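Local coordinates for protein cytochrome c2 (Rhodobacter sphaeroides, PDB 2CXB) that carries electrons through a covalently bound heme c, acting as electron donor to the oxidized bacteriochlorophyll in bacterial photophosphorylation, at residues A9-Q14 with H111-Y116; Y41-R46 with L69-E74; E59-A64 with K85-Y90. All blocks are in the same frame, centred on the assembly; numbering follows the deposited sequence.

Interaction 1: A9-Q14 with H111-Y116; sequences AKAFNQ and HNIWAY. With HEC (heme c), chain C.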
loop_
_atom_site.group_PDB
_atom_site.type_symbol
_atom_site.label_atom_id
_atom_site.label_comp_id
_atom_site.label_asym_id
_atom_site.label_seq_id
_atom_site.Cartn_x
_atom_site.Cartn_y
_atom_site.Cartn_z
ATOM N N ALA A 9 -1.083 2.293 13.779
ATOM C CA ALA A 9 0.041 3.211 13.729
ATOM C C ALA A 9 1.300 2.511 14.233
ATOM O O ALA A 9 2.381 2.744 13.702
ATOM C CB ALA A 9 -0.255 4.458 14.556
ATOM N N LYS A 10 1.176 1.635 15.229
ATOM C CA LYS A 10 2.347 0.933 15.749
ATOM C C LYS A 10 2.854 -0.119 14.765
ATOM O O LYS A 10 4.064 -0.262 14.550
ATOM C CB LYS A 10 2.036 0.268 17.094
ATOM C CG LYS A 10 2.105 1.214 18.289
ATOM N N ALA A 11 1.926 -0.866 14.178
ATOM C CA ALA A 11 2.278 -1.900 13.209
ATOM C C ALA A 11 2.834 -1.303 11.917
ATOM O O ALA A 11 3.543 -1.997 11.191
ATOM C CB ALA A 11 1.073 -2.769 12.912
ATOM N N PHE A 12 2.557 -0.022 11.650
ATOM C CA PHE A 12 3.064 0.641 10.451
ATOM C C PHE A 12 4.582 0.797 10.485
ATOM O O PHE A 12 5.219 1.126 9.482
ATOM C CB PHE A 12 2.424 2.018 10.259
ATOM C CG PHE A 12 2.715 2.630 8.905
ATOM C CD1 PHE A 12 2.078 2.158 7.770
ATOM C CD2 PHE A 12 3.639 3.649 8.769
ATOM C CE1 PHE A 12 2.360 2.689 6.524
ATOM C CE2 PHE A 12 3.925 4.183 7.529
ATOM C CZ PHE A 12 3.284 3.699 6.403
ATOM N N ASN A 13 5.174 0.543 11.644
ATOM C CA ASN A 13 6.616 0.658 11.798
ATOM C C ASN A 13 7.361 -0.268 10.839
ATOM O O ASN A 13 8.428 0.074 10.341
ATOM C CB ASN A 13 7.007 0.371 13.246
ATOM C CG ASN A 13 8.447 0.739 13.529
ATOM O OD1 ASN A 13 9.234 -0.093 13.991
ATOM N ND2 ASN A 13 8.803 1.989 13.246
ATOM N N GLN A 14 6.789 -1.434 10.573
ATOM C CA GLN A 14 7.365 -2.407 9.648
ATOM C C GLN A 14 7.390 -1.846 8.235
ATOM O O GLN A 14 8.359 -2.026 7.500
ATOM C CB GLN A 14 6.529 -3.684 9.630
ATOM C CG GLN A 14 6.408 -4.379 10.967
ATOM C CD GLN A 14 5.489 -5.574 10.862
ATOM O OE1 GLN A 14 5.931 -6.699 10.622
ATOM N NE2 GLN A 14 4.192 -5.331 11.009
ATOM N N HIS A 111 -5.814 -5.075 8.834
ATOM C CA HIS A 111 -6.999 -4.253 9.063
ATOM C C HIS A 111 -6.652 -3.025 9.905
ATOM O O HIS A 111 -7.169 -1.935 9.658
ATOM C CB HIS A 111 -8.107 -5.070 9.744
ATOM C CG HIS A 111 -8.679 -6.151 8.885
ATOM N ND1 HIS A 111 -9.584 -5.909 7.875
ATOM C CD2 HIS A 111 -8.471 -7.498 8.883
ATOM C CE1 HIS A 111 -9.911 -7.047 7.294
ATOM N NE2 HIS A 111 -9.251 -8.019 7.887
ATOM N N ASN A 112 -5.769 -3.196 10.888
ATOM C CA ASN A 112 -5.341 -2.109 11.768
ATOM C C ASN A 112 -4.611 -1.037 10.976
ATOM O O ASN A 112 -4.910 0.145 11.100
ATOM C CB ASN A 112 -4.416 -2.636 12.871
ATOM C CG ASN A 112 -5.166 -3.357 13.979
ATOM O OD1 ASN A 112 -4.567 -4.058 14.795
ATOM N ND2 ASN A 112 -6.483 -3.195 14.012
ATOM N N ILE A 113 -3.607 -1.442 10.204
ATOM C CA ILE A 113 -2.858 -0.504 9.376
ATOM C C ILE A 113 -3.831 0.244 8.462
ATOM O O ILE A 113 -3.700 1.452 8.277
ATOM C CB ILE A 113 -1.752 -1.224 8.543
ATOM C CG1 ILE A 113 -0.618 -1.672 9.470
ATOM C CG2 ILE A 113 -1.147 -0.294 7.494
ATOM C CD1 ILE A 113 0.398 -2.599 8.836
ATOM N N TRP A 114 -4.829 -0.440 7.912
ATOM C CA TRP A 114 -5.789 0.234 7.034
ATOM C C TRP A 114 -6.570 1.310 7.781
ATOM O O TRP A 114 -6.798 2.392 7.240
ATOM C CB TRP A 114 -6.779 -0.749 6.396
ATOM C CG TRP A 114 -7.720 -0.052 5.451
ATOM C CD1 TRP A 114 -9.019 0.301 5.695
ATOM C CD2 TRP A 114 -7.428 0.412 4.120
ATOM N NE1 TRP A 114 -9.540 0.969 4.607
ATOM C CE2 TRP A 114 -8.583 1.044 3.630
ATOM C CE3 TRP A 114 -6.279 0.394 3.323
ATOM C CZ2 TRP A 114 -8.632 1.656 2.384
ATOM C CZ3 TRP A 114 -6.331 0.984 2.072
ATOM C CH2 TRP A 114 -7.501 1.609 1.616
ATOM N N ALA A 115 -7.000 1.011 9.005
ATOM C CA ALA A 115 -7.734 1.970 9.831
ATOM C C ALA A 115 -6.843 3.186 10.064
ATOM O O ALA A 115 -7.304 4.331 10.036
ATOM C CB ALA A 115 -8.126 1.322 11.173
ATOM N N TYR A 116 -5.555 2.935 10.285
ATOM C CA TYR A 116 -4.597 4.009 10.492
ATOM C C TYR A 116 -4.433 4.830 9.206
ATOM O O TYR A 116 -4.391 6.063 9.251
ATOM C CB TYR A 116 -3.251 3.421 10.928
ATOM C CG TYR A 116 -2.105 4.412 10.962
ATOM C CD1 TYR A 116 -2.110 5.482 11.854
ATOM C CD2 TYR A 116 -1.029 4.289 10.093
ATOM C CE1 TYR A 116 -1.079 6.402 11.882
ATOM C CE2 TYR A 116 0.007 5.204 10.113
ATOM C CZ TYR A 116 -0.022 6.260 11.009
ATOM O OH TYR A 116 1.001 7.183 11.029
HETATM FE FE HEC C . 4.762 -1.905 0.274
HETATM C CHA HEC C . 3.750 -1.078 -2.858
HETATM C CHB HEC C . 1.641 -1.260 1.435
HETATM C CHC HEC C . 5.762 -2.824 3.432
HETATM C CHD HEC C . 7.969 -2.168 -0.814
HETATM N NA HEC C . 3.048 -1.266 -0.506
HETATM C C1A HEC C . 2.790 -0.992 -1.863
HETATM C C2A HEC C . 1.373 -0.694 -2.117
HETATM C C3A HEC C . 0.778 -0.783 -0.893
HETATM C C4A HEC C . 1.827 -1.107 0.085
HETATM C CMA HEC C . -0.686 -0.455 -0.594
HETATM C CAA HEC C . 0.779 -0.274 -3.463
HETATM C CBA HEC C . 0.505 1.229 -3.435
HETATM C CGA HEC C . 0.318 1.869 -4.803
HETATM O O1A HEC C . 0.840 2.989 -4.981
HETATM O O2A HEC C . -0.358 1.307 -5.696
HETATM N NB HEC C . 3.898 -2.062 2.005
HETATM C C1B HEC C . 2.613 -1.665 2.331
HETATM C C2B HEC C . 2.368 -1.786 3.765
HETATM C C3B HEC C . 3.474 -2.315 4.315
HETATM C C4B HEC C . 4.429 -2.469 3.228
HETATM C CMB HEC C . 1.105 -1.380 4.522
HETATM C CAB HEC C . 3.658 -2.655 5.799
HETATM C CBB HEC C . 2.858 -3.864 6.267
HETATM N NC HEC C . 6.461 -2.438 1.114
HETATM C C1C HEC C . 6.694 -2.804 2.438
HETATM C C2C HEC C . 8.090 -3.104 2.681
HETATM C C3C HEC C . 8.726 -2.915 1.502
HETATM C C4C HEC C . 7.699 -2.504 0.515
HETATM C CMC HEC C . 8.719 -3.423 4.027
HETATM C CAC HEC C . 10.235 -2.923 1.277
HETATM C CBC HEC C . 10.946 -4.261 1.413
HETATM N ND HEC C . 5.690 -1.646 -1.468
HETATM C C1D HEC C . 7.027 -1.783 -1.751
HETATM C C2D HEC C . 7.256 -1.678 -3.172
HETATM C C3D HEC C . 6.076 -1.458 -3.777
HETATM C C4D HEC C . 5.106 -1.391 -2.697
HETATM C CMD HEC C . 8.602 -1.823 -3.863
HETATM C CAD HEC C . 5.838 -1.442 -5.299
HETATM C CBD HEC C . 5.106 -2.766 -5.520
HETATM C CGD HEC C . 4.998 -3.171 -6.976
HETATM O O1D HEC C . 4.729 -4.370 -7.211
HETATM O O2D HEC C . 5.184 -2.325 -7.883
HETATM O O HOH W 1 3.363 5.183 12.255
#
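Ala9 packs over one face of the Tyr116 ring. Its CA stands 3.6 Å from the ring centroid, nearly on the ring normal, a CH-pi contact. Its CB lies over the same face, 3.4 Å from Tyr116 CE1. The two aromatic rings also meet. Phe12 CG is 3.9 Å from Tyr116 CE2, and the planes lie obliquely, at 50°. With CG anti to the backbone N in both residues (chi1 -169° for Phe12, 171° for Tyr116), each side chain leans past its own carbonyl carbon, and the two cross at about a right angle. This is the packing of N-terminal helix 5-11 and the residues that follow it on C-terminal helix 107-120, the helix pair characteristic of the cytochrome c fold. Ile113 carries the contact toward the heme. Ile113 CG2 comes to the edge of the Phe12 ring, 4.1 Å from Phe12 CD1. Ile113 CG1 meets Ala11 CB at 4.0 Å. The tip of the same isoleucine, CD1, rests 3.8 Å from CBB of heme c. Polar links are few at this interface. One water donates to Ala9 O at 3.0 Å and makes a weak, longer bond with Tyr116 OH.

Interaction 2: Y41-R46 with L69-E74; sequences YGVVGR and LAWDEE. With HEC (heme c), chain C.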
loop_
_atom_site.group_PDB
_atom_site.type_symbol
_atom_site.label_atom_id
_atom_site.label_comp_id
_atom_site.label_asym_id
_atom_site.label_seq_id
_atom_site.Cartn_x
_atom_site.Cartn_y
_atom_site.Cartn_z
ATOM N N TYR A 41 0.940 8.465 1.222
ATOM C CA TYR A 41 -0.038 9.527 1.433
ATOM C C TYR A 41 -0.959 9.555 0.206
ATOM O O TYR A 41 -0.488 9.625 -0.931
ATOM C CB TYR A 41 0.646 10.887 1.571
ATOM C CG TYR A 41 -0.356 12.007 1.744
ATOM C CD1 TYR A 41 -1.033 12.160 2.942
ATOM C CD2 TYR A 41 -0.655 12.878 0.700
ATOM C CE1 TYR A 41 -1.985 13.143 3.102
ATOM C CE2 TYR A 41 -1.608 13.865 0.851
ATOM C CZ TYR A 41 -2.268 13.988 2.057
ATOM O OH TYR A 41 -3.229 14.953 2.235
ATOM N N GLY A 42 -2.269 9.517 0.436
ATOM C CA GLY A 42 -3.228 9.537 -0.656
ATOM C C GLY A 42 -3.512 8.167 -1.265
ATOM O O GLY A 42 -4.219 8.085 -2.275
ATOM N N VAL A 43 -3.015 7.091 -0.647
ATOM C CA VAL A 43 -3.215 5.742 -1.170
ATOM C C VAL A 43 -4.670 5.282 -1.123
ATOM O O VAL A 43 -5.112 4.542 -1.996
ATOM C CB VAL A 43 -2.295 4.707 -0.462
ATOM C CG1 VAL A 43 -2.870 4.258 0.887
ATOM C CG2 VAL A 43 -2.044 3.508 -1.382
ATOM N N VAL A 44 -5.421 5.725 -0.120
ATOM C CA VAL A 44 -6.820 5.341 0.018
ATOM C C VAL A 44 -7.609 5.780 -1.213
ATOM O O VAL A 44 -7.739 6.977 -1.489
ATOM C CB VAL A 44 -7.454 5.972 1.283
ATOM C CG1 VAL A 44 -8.924 5.583 1.391
ATOM C CG2 VAL A 44 -6.722 5.494 2.523
ATOM N N GLY A 45 -8.130 4.800 -1.946
ATOM C CA GLY A 45 -8.901 5.075 -3.144
ATOM C C GLY A 45 -8.086 5.386 -4.382
ATOM O O GLY A 45 -8.643 5.649 -5.438
ATOM N N ARG A 46 -6.765 5.350 -4.265
ATOM C CA ARG A 46 -5.875 5.651 -5.380
ATOM C C ARG A 46 -5.791 4.459 -6.325
ATOM O O ARG A 46 -5.767 3.311 -5.887
ATOM C CB ARG A 46 -4.470 5.969 -4.851
ATOM C CG ARG A 46 -3.465 6.531 -5.857
ATOM C CD ARG A 46 -2.020 6.132 -5.500
ATOM N NE ARG A 46 -1.442 6.911 -4.413
ATOM C CZ ARG A 46 -0.434 6.548 -3.621
ATOM N NH1 ARG A 46 0.200 5.387 -3.731
ATOM N NH2 ARG A 46 -0.040 7.395 -2.684
ATOM N N LEU A 69 -8.153 -1.365 -10.485
ATOM C CA LEU A 69 -7.963 -1.535 -9.048
ATOM C C LEU A 69 -7.669 -0.188 -8.404
ATOM O O LEU A 69 -6.743 0.505 -8.820
ATOM C CB LEU A 69 -6.812 -2.498 -8.715
ATOM C CG LEU A 69 -6.461 -2.697 -7.231
ATOM C CD1 LEU A 69 -7.630 -3.316 -6.502
ATOM C CD2 LEU A 69 -5.240 -3.590 -7.080
ATOM N N ALA A 70 -8.542 0.205 -7.480
ATOM C CA ALA A 70 -8.394 1.403 -6.655
ATOM C C ALA A 70 -8.307 0.783 -5.259
ATOM O O ALA A 70 -9.075 -0.127 -4.932
ATOM C CB ALA A 70 -9.613 2.301 -6.764
ATOM N N TRP A 71 -7.374 1.232 -4.427
ATOM C CA TRP A 71 -7.238 0.591 -3.120
ATOM C C TRP A 71 -8.352 0.834 -2.132
ATOM O O TRP A 71 -8.669 1.981 -1.831
ATOM C CB TRP A 71 -5.928 0.986 -2.434
ATOM C CG TRP A 71 -4.738 0.520 -3.173
ATOM C CD1 TRP A 71 -3.892 1.282 -3.913
ATOM C CD2 TRP A 71 -4.261 -0.834 -3.272
ATOM N NE1 TRP A 71 -2.921 0.487 -4.472
ATOM C CE2 TRP A 71 -3.126 -0.812 -4.097
ATOM C CE3 TRP A 71 -4.704 -2.059 -2.766
ATOM C CZ2 TRP A 71 -2.417 -1.956 -4.425
ATOM C CZ3 TRP A 71 -3.997 -3.207 -3.085
ATOM C CH2 TRP A 71 -2.863 -3.143 -3.915
ATOM N N ASP A 72 -8.966 -0.258 -1.683
ATOM C CA ASP A 72 -9.984 -0.197 -0.647
ATOM C C ASP A 72 -9.549 -1.270 0.346
ATOM O O ASP A 72 -8.581 -1.989 0.086
ATOM C CB ASP A 72 -11.418 -0.397 -1.169
ATOM C CG ASP A 72 -11.613 -1.648 -2.011
ATOM O OD1 ASP A 72 -10.913 -2.665 -1.814
ATOM O OD2 ASP A 72 -12.496 -1.599 -2.896
ATOM N N GLU A 73 -10.227 -1.380 1.482
ATOM C CA GLU A 73 -9.827 -2.339 2.502
ATOM C C GLU A 73 -9.763 -3.804 2.091
ATOM O O GLU A 73 -8.813 -4.503 2.451
ATOM C CB GLU A 73 -10.709 -2.187 3.743
ATOM C CG GLU A 73 -10.254 -3.077 4.890
ATOM C CD GLU A 73 -10.950 -2.763 6.201
ATOM O OE1 GLU A 73 -11.934 -1.987 6.211
ATOM O OE2 GLU A 73 -10.508 -3.296 7.239
ATOM N N GLU A 74 -10.755 -4.267 1.337
ATOM C CA GLU A 74 -10.804 -5.662 0.909
ATOM C C GLU A 74 -9.578 -6.092 0.108
ATOM O O GLU A 74 -8.969 -7.121 0.404
ATOM C CB GLU A 74 -12.070 -5.919 0.087
ATOM C CG GLU A 74 -12.325 -7.390 -0.223
ATOM C CD GLU A 74 -13.313 -7.590 -1.363
ATOM O OE1 GLU A 74 -14.481 -7.144 -1.240
ATOM O OE2 GLU A 74 -12.913 -8.196 -2.387
HETATM FE FE HEC C . 4.762 -1.905 0.274
HETATM C CHA HEC C . 3.750 -1.078 -2.858
HETATM C CHB HEC C . 1.641 -1.260 1.435
HETATM C CHC HEC C . 5.762 -2.824 3.432
HETATM C CHD HEC C . 7.969 -2.168 -0.814
HETATM N NA HEC C . 3.048 -1.266 -0.506
HETATM C C1A HEC C . 2.790 -0.992 -1.863
HETATM C C2A HEC C . 1.373 -0.694 -2.117
HETATM C C3A HEC C . 0.778 -0.783 -0.893
HETATM C C4A HEC C . 1.827 -1.107 0.085
HETATM C CMA HEC C . -0.686 -0.455 -0.594
HETATM C CAA HEC C . 0.779 -0.274 -3.463
HETATM C CBA HEC C . 0.505 1.229 -3.435
HETATM C CGA HEC C . 0.318 1.869 -4.803
HETATM O O1A HEC C . 0.840 2.989 -4.981
HETATM O O2A HEC C . -0.358 1.307 -5.696
HETATM N NB HEC C . 3.898 -2.062 2.005
HETATM C C1B HEC C . 2.613 -1.665 2.331
HETATM C C2B HEC C . 2.368 -1.786 3.765
HETATM C C3B HEC C . 3.474 -2.315 4.315
HETATM C C4B HEC C . 4.429 -2.469 3.228
HETATM C CMB HEC C . 1.105 -1.380 4.522
HETATM C CAB HEC C . 3.658 -2.655 5.799
HETATM C CBB HEC C . 2.858 -3.864 6.267
HETATM N NC HEC C . 6.461 -2.438 1.114
HETATM C C1C HEC C . 6.694 -2.804 2.438
HETATM C C2C HEC C . 8.090 -3.104 2.681
HETATM C C3C HEC C . 8.726 -2.915 1.502
HETATM C C4C HEC C . 7.699 -2.504 0.515
HETATM C CMC HEC C . 8.719 -3.423 4.027
HETATM C CAC HEC C . 10.235 -2.923 1.277
HETATM C CBC HEC C . 10.946 -4.261 1.413
HETATM N ND HEC C . 5.690 -1.646 -1.468
HETATM C C1D HEC C . 7.027 -1.783 -1.751
HETATM C C2D HEC C . 7.256 -1.678 -3.172
HETATM C C3D HEC C . 6.076 -1.458 -3.777
HETATM C C4D HEC C . 5.106 -1.391 -2.697
HETATM C CMD HEC C . 8.602 -1.823 -3.863
HETATM C CAD HEC C . 5.838 -1.442 -5.299
HETATM C CBD HEC C . 5.106 -2.766 -5.520
HETATM C CGD HEC C . 4.998 -3.171 -6.976
HETATM O O1D HEC C . 4.729 -4.370 -7.211
HETATM O O2D HEC C . 5.184 -2.325 -7.883
#
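Trp71 and Arg46 hold the two oxygens of one heme c propionate between them. Trp71 NE1 donates to heme O2A at 3.0 Å, with an N-H...O angle of 161° and the oxygen in the plane of the indole. Arg46 NH1 reaches heme O1A at 2.8 Å, a weaker bond because it is bent. Heme methyl CMA sits over the centre of one indole face, and Leu69 CD2 covers the opposite face nearer the rim. Val43 CG2, anti to its backbone N, packs 3.8 Å from Trp71 CD1. The second shell fixes the arginine. Its NH2 bonds to Asn39 O and, weakly, to Tyr41 O, while Val43 CA lies over one face of the guanidinium. The backbones are also tied. Gly45 N donates to Trp71 O at 2.9 Å, and Trp71 N donates to Arg46 O at 3.0 Å. Gly45 sits at positive phi in the type II beta turn from Val43 to Arg46, which Arg46 N closes on Val43 O. Loop 41-46 and segment 69-74 form part of the heme propionate pocket. An arginine and an indole N-H on one carboxylate would be expected to stabilise its negative charge and favour the ionised form.

Interaction 3: E59-A64 with K85-Y90; sequences EGMKEA and KFLKEY. With HEC (heme c), chain C.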
loop_
_atom_site.group_PDB
_atom_site.type_symbol
_atom_site.label_atom_id
_atom_site.label_comp_id
_atom_site.label_asym_id
_atom_site.label_seq_id
_atom_site.Cartn_x
_atom_site.Cartn_y
_atom_site.Cartn_z
ATOM N N GLU A 59 5.281 -4.421 -13.503
ATOM C CA GLU A 59 4.264 -4.540 -14.540
ATOM C C GLU A 59 2.947 -5.037 -13.972
ATOM O O GLU A 59 1.896 -4.551 -14.361
ATOM C CB GLU A 59 4.749 -5.486 -15.639
ATOM C CG GLU A 59 5.962 -4.972 -16.387
ATOM C CD GLU A 59 5.617 -4.146 -17.609
ATOM O OE1 GLU A 59 4.751 -3.246 -17.524
ATOM O OE2 GLU A 59 6.228 -4.409 -18.668
ATOM N N GLY A 60 3.010 -5.992 -13.049
ATOM C CA GLY A 60 1.814 -6.532 -12.431
ATOM C C GLY A 60 0.971 -5.462 -11.757
ATOM O O GLY A 60 -0.250 -5.442 -11.926
ATOM N N MET A 61 1.616 -4.567 -11.003
ATOM C CA MET A 61 0.917 -3.489 -10.298
ATOM C C MET A 61 0.289 -2.467 -11.251
ATOM O O MET A 61 -0.842 -2.018 -11.043
ATOM C CB MET A 61 1.871 -2.767 -9.334
ATOM C CG MET A 61 1.201 -1.719 -8.428
ATOM S SD MET A 61 0.150 -2.509 -7.210
ATOM C CE MET A 61 1.373 -3.284 -6.175
ATOM N N LYS A 62 1.014 -2.091 -12.300
ATOM C CA LYS A 62 0.496 -1.113 -13.251
ATOM C C LYS A 62 -0.681 -1.698 -14.004
ATOM O O LYS A 62 -1.706 -1.041 -14.217
ATOM C CB LYS A 62 1.592 -0.694 -14.224
ATOM C CG LYS A 62 2.628 0.190 -13.564
ATOM C CD LYS A 62 3.579 0.781 -14.573
ATOM C CE LYS A 62 4.532 -0.258 -15.130
ATOM N NZ LYS A 62 5.804 0.410 -15.511
ATOM N N GLU A 63 -0.523 -2.957 -14.397
ATOM C CA GLU A 63 -1.565 -3.678 -15.108
ATOM C C GLU A 63 -2.835 -3.788 -14.256
ATOM O O GLU A 63 -3.940 -3.630 -14.774
ATOM C CB GLU A 63 -1.026 -5.059 -15.486
ATOM C CG GLU A 63 -2.094 -6.087 -15.803
ATOM C CD GLU A 63 -1.524 -7.392 -16.328
ATOM O OE1 GLU A 63 -0.313 -7.661 -16.164
ATOM O OE2 GLU A 63 -2.314 -8.159 -16.918
ATOM N N ALA A 64 -2.676 -4.031 -12.954
ATOM C CA ALA A 64 -3.801 -4.159 -12.030
ATOM C C ALA A 64 -4.599 -2.860 -11.946
ATOM O O ALA A 64 -5.825 -2.888 -11.874
ATOM C CB ALA A 64 -3.299 -4.565 -10.645
ATOM N N LYS A 85 0.788 -13.365 -5.309
ATOM C CA LYS A 85 -0.409 -14.181 -5.421
ATOM C C LYS A 85 -1.620 -13.286 -5.696
ATOM O O LYS A 85 -2.467 -13.610 -6.527
ATOM C CB LYS A 85 -0.616 -14.957 -4.126
ATOM C CG LYS A 85 -1.828 -15.841 -4.185
ATOM C CD LYS A 85 -2.657 -15.702 -2.925
ATOM C CE LYS A 85 -2.749 -17.054 -2.241
ATOM N NZ LYS A 85 -3.262 -18.063 -3.201
ATOM N N PHE A 86 -1.713 -12.162 -4.990
ATOM C CA PHE A 86 -2.809 -11.223 -5.192
ATOM C C PHE A 86 -2.779 -10.633 -6.600
ATOM O O PHE A 86 -3.822 -10.557 -7.259
ATOM C CB PHE A 86 -2.764 -10.073 -4.173
ATOM C CG PHE A 86 -3.657 -8.913 -4.542
ATOM C CD1 PHE A 86 -5.011 -8.938 -4.247
ATOM C CD2 PHE A 86 -3.144 -7.822 -5.228
ATOM C CE1 PHE A 86 -5.835 -7.898 -4.636
ATOM C CE2 PHE A 86 -3.961 -6.785 -5.617
ATOM C CZ PHE A 86 -5.307 -6.823 -5.324
ATOM N N LEU A 87 -1.608 -10.190 -7.059
ATOM C CA LEU A 87 -1.506 -9.595 -8.388
ATOM C C LEU A 87 -1.926 -10.565 -9.489
ATOM O O LEU A 87 -2.666 -10.190 -10.393
ATOM C CB LEU A 87 -0.095 -9.061 -8.651
ATOM C CG LEU A 87 0.270 -7.817 -7.833
ATOM C CD1 LEU A 87 1.748 -7.460 -7.945
ATOM C CD2 LEU A 87 -0.609 -6.668 -8.294
ATOM N N LYS A 88 -1.475 -11.811 -9.404
ATOM C CA LYS A 88 -1.831 -12.830 -10.390
ATOM C C LYS A 88 -3.338 -13.074 -10.434
ATOM O O LYS A 88 -3.939 -13.101 -11.504
ATOM C CB LYS A 88 -1.119 -14.146 -10.077
ATOM C CG LYS A 88 0.378 -14.139 -10.291
ATOM C CD LYS A 88 0.808 -15.588 -10.265
ATOM C CE LYS A 88 2.252 -15.770 -9.855
ATOM N NZ LYS A 88 3.173 -15.312 -10.911
ATOM N N GLU A 89 -3.944 -13.278 -9.269
ATOM C CA GLU A 89 -5.381 -13.491 -9.175
ATOM C C GLU A 89 -6.149 -12.312 -9.774
ATOM O O GLU A 89 -6.973 -12.506 -10.665
ATOM C CB GLU A 89 -5.803 -13.684 -7.716
ATOM C CG GLU A 89 -5.495 -15.063 -7.146
ATOM N N TYR A 90 -5.878 -11.100 -9.290
ATOM C CA TYR A 90 -6.554 -9.903 -9.772
ATOM C C TYR A 90 -6.439 -9.650 -11.275
ATOM O O TYR A 90 -7.442 -9.373 -11.928
ATOM C CB TYR A 90 -6.085 -8.642 -9.017
ATOM C CG TYR A 90 -7.014 -7.470 -9.271
ATOM C CD1 TYR A 90 -8.158 -7.285 -8.503
ATOM C CD2 TYR A 90 -6.802 -6.609 -10.340
ATOM C CE1 TYR A 90 -9.068 -6.288 -8.798
ATOM C CE2 TYR A 90 -7.711 -5.606 -10.642
ATOM C CZ TYR A 90 -8.846 -5.453 -9.872
ATOM O OH TYR A 90 -9.787 -4.497 -10.202
HETATM FE FE HEC C . 4.762 -1.905 0.274
HETATM C CHA HEC C . 3.750 -1.078 -2.858
HETATM C CHB HEC C . 1.641 -1.260 1.435
HETATM C CHC HEC C . 5.762 -2.824 3.432
HETATM C CHD HEC C . 7.969 -2.168 -0.814
HETATM N NA HEC C . 3.048 -1.266 -0.506
HETATM C C1A HEC C . 2.790 -0.992 -1.863
HETATM C C2A HEC C . 1.373 -0.694 -2.117
HETATM C C3A HEC C . 0.778 -0.783 -0.893
HETATM C C4A HEC C . 1.827 -1.107 0.085
HETATM C CMA HEC C . -0.686 -0.455 -0.594
HETATM C CAA HEC C . 0.779 -0.274 -3.463
HETATM C CBA HEC C . 0.505 1.229 -3.435
HETATM C CGA HEC C . 0.318 1.869 -4.803
HETATM O O1A HEC C . 0.840 2.989 -4.981
HETATM O O2A HEC C . -0.358 1.307 -5.696
HETATM N NB HEC C . 3.898 -2.062 2.005
HETATM C C1B HEC C . 2.613 -1.665 2.331
HETATM C C2B HEC C . 2.368 -1.786 3.765
HETATM C C3B HEC C . 3.474 -2.315 4.315
HETATM C C4B HEC C . 4.429 -2.469 3.228
HETATM C CMB HEC C . 1.105 -1.380 4.522
HETATM C CAB HEC C . 3.658 -2.655 5.799
HETATM C CBB HEC C . 2.858 -3.864 6.267
HETATM N NC HEC C . 6.461 -2.438 1.114
HETATM C C1C HEC C . 6.694 -2.804 2.438
HETATM C C2C HEC C . 8.090 -3.104 2.681
HETATM C C3C HEC C . 8.726 -2.915 1.502
HETATM C C4C HEC C . 7.699 -2.504 0.515
HETATM C CMC HEC C . 8.719 -3.423 4.027
HETATM C CAC HEC C . 10.235 -2.923 1.277
HETATM C CBC HEC C . 10.946 -4.261 1.413
HETATM N ND HEC C . 5.690 -1.646 -1.468
HETATM C C1D HEC C . 7.027 -1.783 -1.751
HETATM C C2D HEC C . 7.256 -1.678 -3.172
HETATM C C3D HEC C . 6.076 -1.458 -3.777
HETATM C C4D HEC C . 5.106 -1.391 -2.697
HETATM C CMD HEC C . 8.602 -1.823 -3.863
HETATM C CAD HEC C . 5.838 -1.442 -5.299
HETATM C CBD HEC C . 5.106 -2.766 -5.520
HETATM C CGD HEC C . 4.998 -3.171 -6.976
HETATM O O1D HEC C . 4.729 -4.370 -7.211
HETATM O O2D HEC C . 5.184 -2.325 -7.883
#
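Leu87 points from helix 83-91 toward Gly60, Met61 and Ala64 of helix 59-66. The contact is helix-helix packing on the propionate side of the heme in a class I cytochrome c fold. The axes of the two short helical segments approach to 9.7 Å and cross at 42°, with the N-to-C directions running the same general way. The leucine leads with one branch. Its CD2 lies 3.9 Å from Gly60 O and 4.1 Å from Ala64 CB. Gly60 has no side chain, and its CA is the nearest to that of Leu87 between the segments. Met61 SD lies 4.4 Å from Leu87 CD2. The methionine chain bends at chi2 and chi3, both 70°, and this carries CE to the propionate that bears O1D and O2D, 3.7 Å from heme O1D. Met61 CB also touches heme O2D at 3.6 Å. One methionine therefore lies against both the leucine and the cofactor. Trp71 and Tyr79 pack on it from neighbouring parts of the chain. One turn after Leu87, Tyr90 sets its ring beside the same alanine. Tyr90 CD2 is 4.1 Å from Ala64 CB, and Tyr90 CE2 approaches Ala64 O obliquely at 3.5 Å.

Overall arrangement
All three contacts touch the heme. Interaction 1 joins the two ends of the chain, and the segments of interactions 2 and 3 lie between its own. Those two interleave in the order 41-46, 59-64, 69-74, 85-90. Centres of interactions 1 and 3 are 23 Å apart, on opposite sides of the chain's centre, and the two do not touch. The centre of interaction 2 is about 15 Å from each of theirs, and it bridges them. His111 probably hydrogen-bonds Glu73, and Trp114 packs on Trp71 and Asp72. On the other flank, Leu69 probably hydrogen-bonds Ala64 O, and Trp71 meets Met61. These contacts thus join helices 5-11, 59-66, 73-81, 83-91 and 107-120 to one another and to the heme.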